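Local coordinates for protein 4-hydroxyphenylpyruvate dioxygenase (Pseudomonas putida, PDB 5HMQ) that converts 3-dehydroshikimate to protocatechuate and water with the help of a divalent metal ion, in a TIM-barrel domain fused to a hydroxyphenylpyruvate dioxygenase-like domain, at residues 212-215 with 216-219; 264-267 with 268-272; 376-379 with 380-384; 458-461 with 462-466; 488-492 with 493-497. One frame throughout, in Å; residues are numbered along the deposited sequence.

Interaction 1: 212-215 with 216-219; sequences RCFP and GQGE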
loop_
_atom_site.group_PDB
_atom_site.type_symbol
_atom_site.label_atom_id
_atom_site.label_comp_id
_atom_site.label_asym_id
_atom_site.label_seq_id
_atom_site.Cartn_x
_atom_site.Cartn_y
_atom_site.Cartn_z
ATOM N N ARG C 212 -10.891 -2.691 -11.120
ATOM C CA ARG C 212 -10.180 -2.546 -12.382
ATOM C C ARG C 212 -8.676 -2.589 -12.131
ATOM O O ARG C 212 -8.186 -2.080 -11.121
ATOM C CB ARG C 212 -10.560 -1.238 -13.072
ATOM C CG ARG C 212 -11.841 -1.298 -13.879
ATOM C CD ARG C 212 -12.089 0.025 -14.581
ATOM N NE ARG C 212 -13.411 0.089 -15.196
ATOM C CZ ARG C 212 -13.657 0.633 -16.384
ATOM N NH1 ARG C 212 -12.668 1.155 -17.097
ATOM N NH2 ARG C 212 -14.894 0.650 -16.862
ATOM N N CYS C 213 -7.945 -3.221 -13.047
ATOM C CA CYS C 213 -6.490 -3.275 -12.969
ATOM C C CYS C 213 -5.933 -3.293 -14.388
ATOM O O CYS C 213 -6.682 -3.314 -15.369
ATOM C CB CYS C 213 -6.019 -4.484 -12.151
ATOM S SG CYS C 213 -6.749 -6.061 -12.651
ATOM N N PHE C 214 -4.607 -3.297 -14.494
ATOM C CA PHE C 214 -3.969 -3.212 -15.797
ATOM C C PHE C 214 -4.057 -4.545 -16.539
ATOM O O PHE C 214 -4.136 -5.606 -15.915
ATOM C CB PHE C 214 -2.509 -2.796 -15.649
ATOM C CG PHE C 214 -2.328 -1.389 -15.157
ATOM C CD1 PHE C 214 -3.112 -0.362 -15.657
ATOM C CD2 PHE C 214 -1.366 -1.090 -14.207
ATOM C CE1 PHE C 214 -2.948 0.938 -15.212
ATOM C CE2 PHE C 214 -1.194 0.207 -13.758
ATOM C CZ PHE C 214 -1.987 1.223 -14.260
ATOM N N PRO C 215 -4.076 -4.503 -17.873
ATOM C CA PRO C 215 -4.134 -5.738 -18.668
ATOM C C PRO C 215 -3.083 -6.751 -18.242
ATOM O O PRO C 215 -1.894 -6.439 -18.146
ATOM C CB PRO C 215 -3.892 -5.245 -20.097
ATOM C CG PRO C 215 -4.387 -3.844 -20.098
ATOM C CD PRO C 215 -4.144 -3.297 -18.717
ATOM N N GLY C 216 -3.535 -7.972 -17.970
ATOM C CA GLY C 216 -2.679 -9.031 -17.500
ATOM C C GLY C 216 -2.734 -9.259 -16.004
ATOM O O GLY C 216 -2.350 -10.340 -15.542
ATOM N N GLN C 217 -3.207 -8.276 -15.240
ATOM C CA GLN C 217 -3.327 -8.407 -13.795
ATOM C C GLN C 217 -4.662 -8.997 -13.363
ATOM O O GLN C 217 -4.808 -9.369 -12.194
ATOM C CB GLN C 217 -3.122 -7.041 -13.128
ATOM C CG GLN C 217 -1.750 -6.436 -13.394
ATOM C CD GLN C 217 -1.601 -5.038 -12.825
ATOM O OE1 GLN C 217 -2.580 -4.305 -12.684
ATOM N NE2 GLN C 217 -0.371 -4.658 -12.501
ATOM N N GLY C 218 -5.635 -9.086 -14.266
ATOM C CA GLY C 218 -6.905 -9.707 -13.947
ATOM C C GLY C 218 -7.077 -10.986 -14.737
ATOM O O GLY C 218 -6.085 -11.627 -15.093
ATOM N N GLU C 219 -8.319 -11.373 -15.025
ATOM C CA GLU C 219 -8.568 -12.616 -15.748
ATOM C C GLU C 219 -9.474 -12.406 -16.957
ATOM O O GLU C 219 -10.057 -13.370 -17.461
ATOM C CB GLU C 219 -9.142 -13.687 -14.816
ATOM C CG GLU C 219 -10.032 -13.150 -13.723
ATOM C CD GLU C 219 -10.154 -14.103 -12.548
ATOM O OE1 GLU C 219 -9.473 -15.150 -12.552
ATOM O OE2 GLU C 219 -10.930 -13.802 -11.618
#
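A type II beta turn, F214 to Q217, shapes the loop between helix 204-211 and helix 222-231 of the TIM-barrel domain. The turn is closed by Q217 N, which donates to F214 O at 2.9 Å. The side chain of Q217 then folds back over the start of the turn. Its CG lies beside the backbone N (chi1 -61°) and the chain beyond is extended. This brings OE1 to the backbone N of F214, where it accepts a second hydrogen bond, also 2.9 Å between F214 N and Q217 OE1. The donor stands above the carbonyl plane of the amide, 37° out of it. F214 is thus gripped at both its N and its O by one residue. Its side chain and that of Q217 run alongside each other, with ring and amide planes 35° apart. G216 takes the third position of the turn with positive phi. Around the turn, F214 and P215 pack on helix 252-276 and strand 238-240. R212 bonds to D167, a ligand of the catalytic metal. D196 accepts from G216 N. C213 SG lies 3.6 Å from G218 N.

Interaction 2: 264-267 with 268-272; sequences LYLE and EQTRL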
loop_
_atom_site.group_PDB
_atom_site.type_symbol
_atom_site.label_atom_id
_atom_site.label_comp_id
_atom_site.label_asym_id
_atom_site.label_seq_id
_atom_site.Cartn_x
_atom_site.Cartn_y
_atom_site.Cartn_z
ATOM N N LEU C 264 2.467 -2.703 -23.396
ATOM C CA LEU C 264 3.435 -3.433 -24.207
ATOM C C LEU C 264 3.108 -4.921 -24.233
ATOM O O LEU C 264 3.131 -5.559 -25.292
ATOM C CB LEU C 264 4.848 -3.198 -23.672
ATOM C CG LEU C 264 5.339 -1.748 -23.696
ATOM C CD1 LEU C 264 6.768 -1.657 -23.185
ATOM C CD2 LEU C 264 5.205 -1.128 -25.082
ATOM N N TYR C 265 2.800 -5.489 -23.065
ATOM C CA TYR C 265 2.438 -6.902 -22.987
ATOM C C TYR C 265 1.131 -7.174 -23.721
ATOM O O TYR C 265 0.996 -8.196 -24.405
ATOM C CB TYR C 265 2.342 -7.325 -21.521
ATOM C CG TYR C 265 2.010 -8.782 -21.291
ATOM C CD1 TYR C 265 2.903 -9.786 -21.646
ATOM C CD2 TYR C 265 0.810 -9.153 -20.696
ATOM C CE1 TYR C 265 2.602 -11.120 -21.426
ATOM C CE2 TYR C 265 0.502 -10.482 -20.473
ATOM C CZ TYR C 265 1.399 -11.462 -20.839
ATOM O OH TYR C 265 1.093 -12.785 -20.617
ATOM N N LEU C 266 0.160 -6.264 -23.597
ATOM C CA LEU C 266 -1.101 -6.415 -24.316
ATOM C C LEU C 266 -0.889 -6.420 -25.823
ATOM O O LEU C 266 -1.514 -7.208 -26.543
ATOM C CB LEU C 266 -2.062 -5.295 -23.923
ATOM C CG LEU C 266 -3.311 -5.151 -24.796
ATOM C CD1 LEU C 266 -4.168 -6.405 -24.745
ATOM C CD2 LEU C 266 -4.117 -3.930 -24.391
ATOM N N GLU C 267 -0.017 -5.540 -26.321
ATOM C CA GLU C 267 0.218 -5.469 -27.759
ATOM C C GLU C 267 0.809 -6.769 -28.293
ATOM O O GLU C 267 0.385 -7.260 -29.346
ATOM C CB GLU C 267 1.139 -4.293 -28.082
ATOM C CG GLU C 267 0.471 -2.934 -27.966
ATOM C CD GLU C 267 1.400 -1.799 -28.338
ATOM O OE1 GLU C 267 2.475 -2.073 -28.914
ATOM O OE2 GLU C 267 1.053 -0.632 -28.058
ATOM N N GLU C 268 1.786 -7.339 -27.582
ATOM C CA GLU C 268 2.394 -8.586 -28.031
ATOM C C GLU C 268 1.376 -9.721 -28.022
ATOM O O GLU C 268 1.258 -10.478 -28.994
ATOM C CB GLU C 268 3.594 -8.929 -27.150
ATOM C CG GLU C 268 4.061 -10.362 -27.332
ATOM C CD GLU C 268 5.112 -10.753 -26.304
ATOM O OE1 GLU C 268 4.788 -10.763 -25.104
ATOM O OE2 GLU C 268 6.255 -11.025 -26.694
ATOM N N GLN C 269 0.627 -9.850 -26.925
ATOM C CA GLN C 269 -0.387 -10.894 -26.845
ATOM C C GLN C 269 -1.485 -10.675 -27.866
ATOM O O GLN C 269 -2.041 -11.644 -28.397
ATOM C CB GLN C 269 -0.989 -10.957 -25.437
ATOM C CG GLN C 269 0.002 -11.327 -24.362
ATOM C CD GLN C 269 0.677 -12.650 -24.649
ATOM O OE1 GLN C 269 1.891 -12.715 -24.838
ATOM N NE2 GLN C 269 -0.111 -13.716 -24.689
ATOM N N THR C 270 -1.808 -9.420 -28.165
ATOM C CA THR C 270 -2.794 -9.188 -29.207
ATOM C C THR C 270 -2.221 -9.560 -30.568
ATOM O O THR C 270 -2.877 -10.271 -31.338
ATOM C CB THR C 270 -3.257 -7.730 -29.181
ATOM O OG1 THR C 270 -3.827 -7.429 -27.901
ATOM C CG2 THR C 270 -4.297 -7.479 -30.254
ATOM N N ARG C 271 -0.950 -9.220 -30.819
ATOM C CA ARG C 271 -0.329 -9.579 -32.091
ATOM C C ARG C 271 -0.340 -11.087 -32.294
ATOM O O ARG C 271 -0.726 -11.578 -33.360
ATOM C CB ARG C 271 1.105 -9.052 -32.163
ATOM C CG ARG C 271 1.845 -9.525 -33.417
ATOM C CD ARG C 271 3.244 -8.943 -33.538
ATOM N NE ARG C 271 4.071 -9.250 -32.374
ATOM C CZ ARG C 271 4.612 -10.442 -32.138
ATOM N NH1 ARG C 271 4.413 -11.447 -32.980
ATOM N NH2 ARG C 271 5.351 -10.632 -31.054
ATOM N N LEU C 272 0.041 -11.841 -31.261
ATOM C CA LEU C 272 0.037 -13.296 -31.371
ATOM C C LEU C 272 -1.367 -13.821 -31.629
ATOM O O LEU C 272 -1.547 -14.805 -32.357
ATOM C CB LEU C 272 0.619 -13.921 -30.105
ATOM C CG LEU C 272 2.098 -13.646 -29.831
ATOM C CD1 LEU C 272 2.462 -14.009 -28.399
ATOM C CD2 LEU C 272 2.972 -14.403 -30.821
#
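Y265, E268 and E267 have the most surface buried by this contact, whose partners are about one turn apart on helix 252-276. Y265 holds its CG anti to the backbone N (chi1 -178°), which brings the ring under Q269 CG. Q269, one turn on, bends at chi2 and lays that CG over one face of the ring. The CG sits 3.9 Å from the centroid of the Y265 ring, a CH-pi contact offset toward the rim. The amide of Q269 is turned 20° from the ring plane. E268 reaches the same ring more loosely, with its OE1 4.1 Å from Y265 CD1. Its carboxylate stands at 76° to the ring, and its OE2 makes a salt bridge to R380. The extended chain of E267 takes its carboxylate to the backbone N of F287 and to R5. Further round, T270 adds a side-chain bond to the helix. Its OG1 donates to L266 O at 2.7 Å, while its backbone N donates to the same oxygen at 2.8 Å from L266 O. The two donors come from opposite faces of the carbonyl plane. L266 CD1 rests 3.3 Å from T270 OG1. Helix 252-276, with this i to i-4 hydroxyl bond of T270, packs through L266 and T270 on helix 222-231 and through Y265 on helix 455-465.

Interaction 3: 376-379 with 380-384; sequences AALK and RATAF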
loop_
_atom_site.group_PDB
_atom_site.type_symbol
_atom_site.label_atom_id
_atom_site.label_comp_id
_atom_site.label_asym_id
_atom_site.label_seq_id
_atom_site.Cartn_x
_atom_site.Cartn_y
_atom_site.Cartn_z
ATOM N N ALA C 376 18.236 -14.247 -25.061
ATOM C CA ALA C 376 16.824 -13.974 -25.307
ATOM C C ALA C 376 16.110 -13.567 -24.025
ATOM O O ALA C 376 15.286 -12.645 -24.029
ATOM C CB ALA C 376 16.149 -15.194 -25.933
ATOM N N ALA C 377 16.395 -14.261 -22.920
ATOM C CA ALA C 377 15.786 -13.896 -21.645
ATOM C C ALA C 377 16.200 -12.494 -21.220
ATOM O O ALA C 377 15.368 -11.704 -20.760
ATOM C CB ALA C 377 16.161 -14.917 -20.571
ATOM N N LEU C 378 17.483 -12.161 -21.382
ATOM C CA LEU C 378 17.959 -10.839 -20.989
ATOM C C LEU C 378 17.361 -9.747 -21.864
ATOM O O LEU C 378 16.956 -8.692 -21.359
ATOM C CB LEU C 378 19.486 -10.790 -21.049
ATOM C CG LEU C 378 20.082 -9.412 -20.758
ATOM C CD1 LEU C 378 19.756 -8.993 -19.337
ATOM C CD2 LEU C 378 21.585 -9.406 -20.992
ATOM N N LYS C 379 17.285 -9.980 -23.175
ATOM C CA LYS C 379 16.786 -8.940 -24.066
ATOM C C LYS C 379 15.291 -8.717 -23.882
ATOM O O LYS C 379 14.820 -7.578 -23.986
ATOM C CB LYS C 379 17.108 -9.289 -25.519
ATOM C CG LYS C 379 18.569 -9.071 -25.883
ATOM C CD LYS C 379 18.886 -9.569 -27.282
ATOM C CE LYS C 379 20.382 -9.524 -27.548
ATOM N NZ LYS C 379 20.732 -10.130 -28.863
ATOM N N ARG C 380 14.534 -9.778 -23.595
ATOM C CA ARG C 380 13.109 -9.611 -23.334
ATOM C C ARG C 380 12.866 -8.849 -22.037
ATOM O O ARG C 380 12.007 -7.960 -21.988
ATOM C CB ARG C 380 12.413 -10.970 -23.286
ATOM C CG ARG C 380 11.023 -10.894 -22.681
ATOM C CD ARG C 380 10.302 -12.217 -22.735
ATOM N NE ARG C 380 9.396 -12.271 -23.871
ATOM C CZ ARG C 380 8.080 -12.114 -23.779
ATOM N NH1 ARG C 380 7.518 -11.895 -22.599
ATOM N NH2 ARG C 380 7.329 -12.177 -24.867
ATOM N N ALA C 381 13.607 -9.184 -20.977
ATOM C CA ALA C 381 13.457 -8.462 -19.717
ATOM C C ALA C 381 13.780 -6.983 -19.892
ATOM O O ALA C 381 13.122 -6.121 -19.299
ATOM C CB ALA C 381 14.344 -9.089 -18.642
ATOM N N THR C 382 14.797 -6.675 -20.701
ATOM C CA THR C 382 15.118 -5.282 -20.994
ATOM C C THR C 382 14.032 -4.630 -21.844
ATOM O O THR C 382 13.691 -3.461 -21.632
ATOM C CB THR C 382 16.477 -5.195 -21.691
ATOM O OG1 THR C 382 17.480 -5.801 -20.865
ATOM C CG2 THR C 382 16.850 -3.743 -21.960
ATOM N N ALA C 383 13.481 -5.368 -22.812
ATOM C CA ALA C 383 12.437 -4.807 -23.666
ATOM C C ALA C 383 11.206 -4.414 -22.861
ATOM O O ALA C 383 10.545 -3.420 -23.184
ATOM C CB ALA C 383 12.058 -5.802 -24.763
ATOM N N PHE C 384 10.882 -5.172 -21.814
ATOM C CA PHE C 384 9.801 -4.812 -20.911
ATOM C C PHE C 384 10.282 -3.931 -19.766
ATOM O O PHE C 384 9.576 -3.786 -18.762
ATOM C CB PHE C 384 9.113 -6.067 -20.374
ATOM C CG PHE C 384 8.191 -6.717 -21.366
ATOM C CD1 PHE C 384 6.942 -6.175 -21.622
ATOM C CD2 PHE C 384 8.568 -7.866 -22.039
ATOM C CE1 PHE C 384 6.088 -6.765 -22.534
ATOM C CE2 PHE C 384 7.717 -8.462 -22.951
ATOM C CZ PHE C 384 6.476 -7.911 -23.200
#
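T382 holds its OG1 beside its own backbone N (chi1 -57°), which aims the hydroxyl back along the helix at the carbonyl of L378. T382 OG1 donates to L378 O at 3.0 Å. The backbone N of T382 donates to the same oxygen, also 3.0 Å from L378 O. The two donors reach L378 O from opposite faces of its plane, the hydroxyl tilted 32° out of it. One carbonyl thus serves both the helix bond and the side chain. R380 has the other telling torsion. Its CG is anti to the backbone N (chi1 166°) and its chain bends at chi3. The guanidinium then turns toward F384, the first residue to leave helical backbone angles. F384 CE2 lies over one face of the guanidinium, 3.5 Å above its plane and toward the rim. R380 CG meets the F384 ring at its edge, in the ring plane. At the base of the side chain, R380 CB is 3.4 Å from A376 O, which accepts the backbone bond of R380 N. A383 N bonds to K379 O at 2.8 Å, near the end of the helix. Helix 374-383 belongs to the first VOC region. R380 makes a salt bridge to E268 of helix 252-276 and bonds to P290 O. F384 packs on that helix and on helix 455-465, while L378 and T382 touch strand 388-389.

Interaction 4: 458-461 with 462-466; sequences WVLF and YKSLF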
loop_
_atom_site.group_PDB
_atom_site.type_symbol
_atom_site.label_atom_id
_atom_site.label_comp_id
_atom_site.label_asym_id
_atom_site.label_seq_id
_atom_site.Cartn_x
_atom_site.Cartn_y
_atom_site.Cartn_z
ATOM N N TRP C 458 3.705 -7.628 -9.187
ATOM C CA TRP C 458 4.502 -8.844 -9.335
ATOM C C TRP C 458 3.919 -9.762 -10.402
ATOM O O TRP C 458 4.663 -10.395 -11.161
ATOM C CB TRP C 458 4.603 -9.585 -8.001
ATOM C CG TRP C 458 5.661 -9.066 -7.077
ATOM C CD1 TRP C 458 5.580 -7.973 -6.270
ATOM C CD2 TRP C 458 6.959 -9.637 -6.854
ATOM N NE1 TRP C 458 6.748 -7.821 -5.560
ATOM C CE2 TRP C 458 7.609 -8.830 -5.901
ATOM C CE3 TRP C 458 7.632 -10.749 -7.369
ATOM C CZ2 TRP C 458 8.902 -9.098 -5.453
ATOM C CZ3 TRP C 458 8.915 -11.015 -6.923
ATOM C CH2 TRP C 458 9.537 -10.193 -5.975
ATOM N N VAL C 459 2.589 -9.862 -10.461
ATOM C CA VAL C 459 1.947 -10.714 -11.461
ATOM C C VAL C 459 2.316 -10.251 -12.864
ATOM O O VAL C 459 2.725 -11.049 -13.714
ATOM C CB VAL C 459 0.422 -10.729 -11.254
ATOM C CG1 VAL C 459 -0.266 -11.394 -12.437
ATOM C CG2 VAL C 459 0.067 -11.442 -9.958
ATOM N N LEU C 460 2.181 -8.947 -13.122
ATOM C CA LEU C 460 2.538 -8.406 -14.430
ATOM C C LEU C 460 4.031 -8.551 -14.696
ATOM O O LEU C 460 4.447 -8.781 -15.837
ATOM C CB LEU C 460 2.107 -6.944 -14.528
ATOM C CG LEU C 460 2.506 -6.199 -15.799
ATOM C CD1 LEU C 460 1.994 -6.927 -17.028
ATOM C CD2 LEU C 460 1.966 -4.784 -15.759
ATOM N N PHE C 461 4.851 -8.413 -13.653
ATOM C CA PHE C 461 6.296 -8.564 -13.808
ATOM C C PHE C 461 6.645 -9.933 -14.378
ATOM O O PHE C 461 7.412 -10.041 -15.343
ATOM C CB PHE C 461 6.977 -8.339 -12.453
ATOM C CG PHE C 461 8.441 -8.693 -12.427
ATOM C CD1 PHE C 461 9.398 -7.775 -12.826
ATOM C CD2 PHE C 461 8.858 -9.936 -11.972
ATOM C CE1 PHE C 461 10.743 -8.097 -12.793
ATOM C CE2 PHE C 461 10.201 -10.264 -11.937
ATOM C CZ PHE C 461 11.144 -9.342 -12.347
ATOM N N TYR C 462 6.076 -10.995 -13.803
ATOM C CA TYR C 462 6.401 -12.345 -14.249
ATOM C C TYR C 462 5.686 -12.703 -15.548
ATOM O O TYR C 462 6.246 -13.419 -16.386
ATOM C CB TYR C 462 6.075 -13.356 -13.149
ATOM C CG TYR C 462 7.231 -13.594 -12.203
ATOM C CD1 TYR C 462 8.332 -14.346 -12.599
ATOM C CD2 TYR C 462 7.228 -13.065 -10.918
ATOM C CE1 TYR C 462 9.395 -14.567 -11.742
ATOM C CE2 TYR C 462 8.289 -13.279 -10.053
ATOM C CZ TYR C 462 9.368 -14.034 -10.471
ATOM O OH TYR C 462 10.427 -14.255 -9.618
ATOM N N LYS C 463 4.451 -12.229 -15.732
ATOM C CA LYS C 463 3.735 -12.521 -16.971
ATOM C C LYS C 463 4.430 -11.906 -18.181
ATOM O O LYS C 463 4.501 -12.530 -19.245
ATOM C CB LYS C 463 2.291 -12.029 -16.893
ATOM C CG LYS C 463 1.330 -12.976 -16.203
ATOM C CD LYS C 463 -0.102 -12.491 -16.375
ATOM C CE LYS C 463 -1.109 -13.552 -15.965
ATOM N NZ LYS C 463 -2.509 -13.069 -16.128
ATOM N N SER C 464 4.936 -10.681 -18.049
ATOM C CA SER C 464 5.487 -9.996 -19.212
ATOM C C SER C 464 6.964 -10.317 -19.431
ATOM O O SER C 464 7.346 -10.757 -20.520
ATOM C CB SER C 464 5.279 -8.481 -19.085
ATOM O OG SER C 464 5.968 -7.946 -17.968
ATOM N N LEU C 465 7.802 -10.117 -18.411
ATOM C CA LEU C 465 9.238 -10.304 -18.595
ATOM C C LEU C 465 9.597 -11.758 -18.871
ATOM O O LEU C 465 10.539 -12.026 -19.625
ATOM C CB LEU C 465 10.007 -9.800 -17.372
ATOM C CG LEU C 465 10.372 -8.313 -17.343
ATOM C CD1 LEU C 465 9.162 -7.461 -16.990
ATOM C CD2 LEU C 465 11.523 -8.051 -16.377
ATOM N N PHE C 466 8.882 -12.705 -18.268
ATOM C CA PHE C 466 9.247 -14.114 -18.352
ATOM C C PHE C 466 8.154 -14.984 -18.960
ATOM O O PHE C 466 8.299 -16.212 -18.989
ATOM C CB PHE C 466 9.636 -14.626 -16.964
ATOM C CG PHE C 466 10.821 -13.917 -16.381
ATOM C CD1 PHE C 466 12.106 -14.262 -16.767
ATOM C CD2 PHE C 466 10.651 -12.888 -15.472
ATOM C CE1 PHE C 466 13.199 -13.603 -16.242
ATOM C CE2 PHE C 466 11.740 -12.225 -14.945
ATOM C CZ PHE C 466 13.017 -12.582 -15.330
#
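F461 and Y462 meet edge to face, the edge of F461 set on the face of Y462. Their centroids are 5.1 Å apart and the planes stand at 90°. F461 CD2 lies 3.7 Å from Y462 CD2. F466 directs its own edge at the face of F461 in an offset edge-to-face pair, F466 CE2 being 3.9 Å from F461 CE2. L465 adds its CD2, 3.7 Å from F461 CE1. W458 lies alongside Y462, with Y462 CE2 at the edge of the indole and 3.7 Å from W458 CE3. Backbone i to i-4 bonds, Y462 N to W458 O and L465 N to F461 O, carry these side chains. S464 OG adds a bond to L460 O at 2.7 Å. S464 N donates to that oxygen from the opposite face of its plane. Outside, L411 of strand 410-414 touches F461, Y462 and F466, and W458 touches F247 of the second subunit. F461, Y462 and F466 form an aromatic cluster on helix 455-465 of the second VOC region, in a buried contact.

Interaction 5: 488-492 with 493-497; sequences LRSQC and GTLRL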
loop_
_atom_site.group_PDB
_atom_site.type_symbol
_atom_site.label_atom_id
_atom_site.label_comp_id
_atom_site.label_asym_id
_atom_site.label_seq_id
_atom_site.Cartn_x
_atom_site.Cartn_y
_atom_site.Cartn_z
ATOM N N LEU C 488 1.357 -18.606 -10.359
ATOM C CA LEU C 488 1.845 -18.465 -11.722
ATOM C C LEU C 488 2.673 -19.687 -12.099
ATOM O O LEU C 488 3.031 -20.517 -11.256
ATOM C CB LEU C 488 2.661 -17.178 -11.892
ATOM C CG LEU C 488 1.905 -15.879 -11.613
ATOM C CD1 LEU C 488 2.873 -14.698 -11.600
ATOM C CD2 LEU C 488 0.762 -15.658 -12.617
ATOM N N ARG C 489 2.986 -19.785 -13.388
ATOM C CA ARG C 489 3.540 -21.011 -13.942
ATOM C C ARG C 489 4.254 -20.682 -15.242
ATOM O O ARG C 489 3.693 -19.986 -16.093
ATOM C CB ARG C 489 2.417 -22.032 -14.175
ATOM C CG ARG C 489 2.831 -23.363 -14.771
ATOM C CD ARG C 489 1.608 -24.069 -15.351
ATOM N NE ARG C 489 1.863 -25.463 -15.706
ATOM C CZ ARG C 489 2.290 -25.868 -16.900
ATOM N NH1 ARG C 489 2.521 -24.983 -17.860
ATOM N NH2 ARG C 489 2.491 -27.159 -17.131
ATOM N N SER C 490 5.486 -21.165 -15.390
ATOM C CA SER C 490 6.145 -21.089 -16.685
ATOM C C SER C 490 5.375 -21.937 -17.697
ATOM O O SER C 490 4.614 -22.837 -17.336
ATOM C CB SER C 490 7.599 -21.551 -16.587
ATOM O OG SER C 490 7.685 -22.890 -16.134
ATOM N N GLN C 491 5.584 -21.637 -18.981
ATOM C CA GLN C 491 4.783 -22.271 -20.027
ATOM C C GLN C 491 4.852 -23.792 -19.958
ATOM O O GLN C 491 3.829 -24.471 -20.105
ATOM C CB GLN C 491 5.223 -21.776 -21.406
ATOM C CG GLN C 491 5.022 -20.283 -21.632
ATOM C CD GLN C 491 3.564 -19.868 -21.557
ATOM O OE1 GLN C 491 2.669 -20.630 -21.919
ATOM N NE2 GLN C 491 3.320 -18.646 -21.095
ATOM N N CYS C 492 6.037 -24.349 -19.722
ATOM C CA CYS C 492 6.200 -25.796 -19.670
ATOM C C CYS C 492 6.233 -26.342 -18.247
ATOM O O CYS C 492 6.565 -27.516 -18.053
ATOM C CB CYS C 492 7.456 -26.214 -20.434
ATOM S SG CYS C 492 7.214 -26.250 -22.231
ATOM N N GLY C 493 5.896 -25.523 -17.252
ATOM C CA GLY C 493 5.651 -26.008 -15.910
ATOM C C GLY C 493 6.873 -26.274 -15.056
ATOM O O GLY C 493 6.713 -26.694 -13.903
ATOM N N THR C 494 8.085 -26.045 -15.567
ATOM C CA THR C 494 9.273 -26.315 -14.764
ATOM C C THR C 494 9.461 -25.285 -13.658
ATOM O O THR C 494 10.229 -25.531 -12.722
ATOM C CB THR C 494 10.523 -26.365 -15.645
ATOM O OG1 THR C 494 10.790 -25.063 -16.183
ATOM C CG2 THR C 494 10.331 -27.353 -16.789
ATOM N N LEU C 495 8.779 -24.145 -13.746
ATOM C CA LEU C 495 8.794 -23.125 -12.709
ATOM C C LEU C 495 7.363 -22.833 -12.282
ATOM O O LEU C 495 6.512 -22.530 -13.124
ATOM C CB LEU C 495 9.459 -21.838 -13.207
ATOM C CG LEU C 495 10.915 -21.893 -13.667
ATOM C CD1 LEU C 495 11.273 -20.629 -14.433
ATOM C CD2 LEU C 495 11.854 -22.087 -12.487
ATOM N N ARG C 496 7.100 -22.924 -10.981
ATOM C CA ARG C 496 5.766 -22.701 -10.432
ATOM C C ARG C 496 5.899 -21.799 -9.220
ATOM O O ARG C 496 6.738 -22.041 -8.346
ATOM C CB ARG C 496 5.060 -24.010 -10.051
ATOM C CG ARG C 496 4.949 -25.028 -11.172
ATOM C CD ARG C 496 4.058 -26.196 -10.763
ATOM N NE ARG C 496 2.653 -25.829 -10.619
ATOM C CZ ARG C 496 1.661 -26.703 -10.505
ATOM N NH1 ARG C 496 1.922 -27.998 -10.523
ATOM N NH2 ARG C 496 0.408 -26.284 -10.382
ATOM N N LEU C 497 5.057 -20.772 -9.161
ATOM C CA LEU C 497 5.215 -19.680 -8.203
ATOM C C LEU C 497 3.854 -19.288 -7.652
ATOM O O LEU C 497 3.224 -18.335 -8.126
ATOM C CB LEU C 497 5.912 -18.487 -8.863
ATOM C CG LEU C 497 6.572 -17.429 -7.984
ATOM C CD1 LEU C 497 7.960 -17.883 -7.564
ATOM C CD2 LEU C 497 6.640 -16.116 -8.742
HETATM O O HOH W 1 8.990 -24.335 -18.359
#
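R489 and G493 meet across the turn of the beta hairpin formed by strands 484-489 and 496-501. R489 CB leaves its strand on the same side of the sheet as R496. The CG, anti to the backbone N (chi1 179°), passes 4.0 Å from G493 CA. The chain runs extended to NE, which is 3.8 Å from that carbon. R489 CZ is 3.5 Å from G493 CA. G493 has no side chain, which lets the guanidinium lie flat on its CA, centred over it. At the tip, R489 NH1 donates to Q491 O at 2.6 Å. The acceptor is close to the guanidinium plane, though the donor stands well above the Q491 carbonyl plane. A water joins S490 OG to T494 OG1. Below the turn, L488 and L497 form a hydrogen-bonded antiparallel pair, their side chains on the face that packs on Y462. R496 makes a salt bridge to D471 and touches H445, a magnesium ligand. The type I turn from S490 to G493 is closed by G493 N donating to S490 O. Two side-chain bonds to backbone supplement it: S490 OG accepts from L495 N at 2.9 Å, and R489 NH1 holds Q491 O. Together they probably limit the movement of the turn.

Interactions 1, 2 and 4 are buried, while 3 and 5 are partly buried, with exposed residues. Interaction 4 is the apolar one, built of rings, and touches all the others. Its K463 reaches G216 of interaction 1, its S464 lies against Y265 of interaction 2, and its Y462 packs on L488 and L497 of interaction 5. Interactions 2 and 3 are joined by the E268 to R380 salt bridge. Interactions 2, 3 and 4 share a hydroxyl bonded to the carbonyl four residues back, by threonine in two and serine in one. Interactions 1 and 5 are instead turns with a glycine, each held by a side chain bonded to backbone. Interactions 1 to 4 lie where barrel and VOC regions meet; interaction 5 sits within the second VOC region and faces the first.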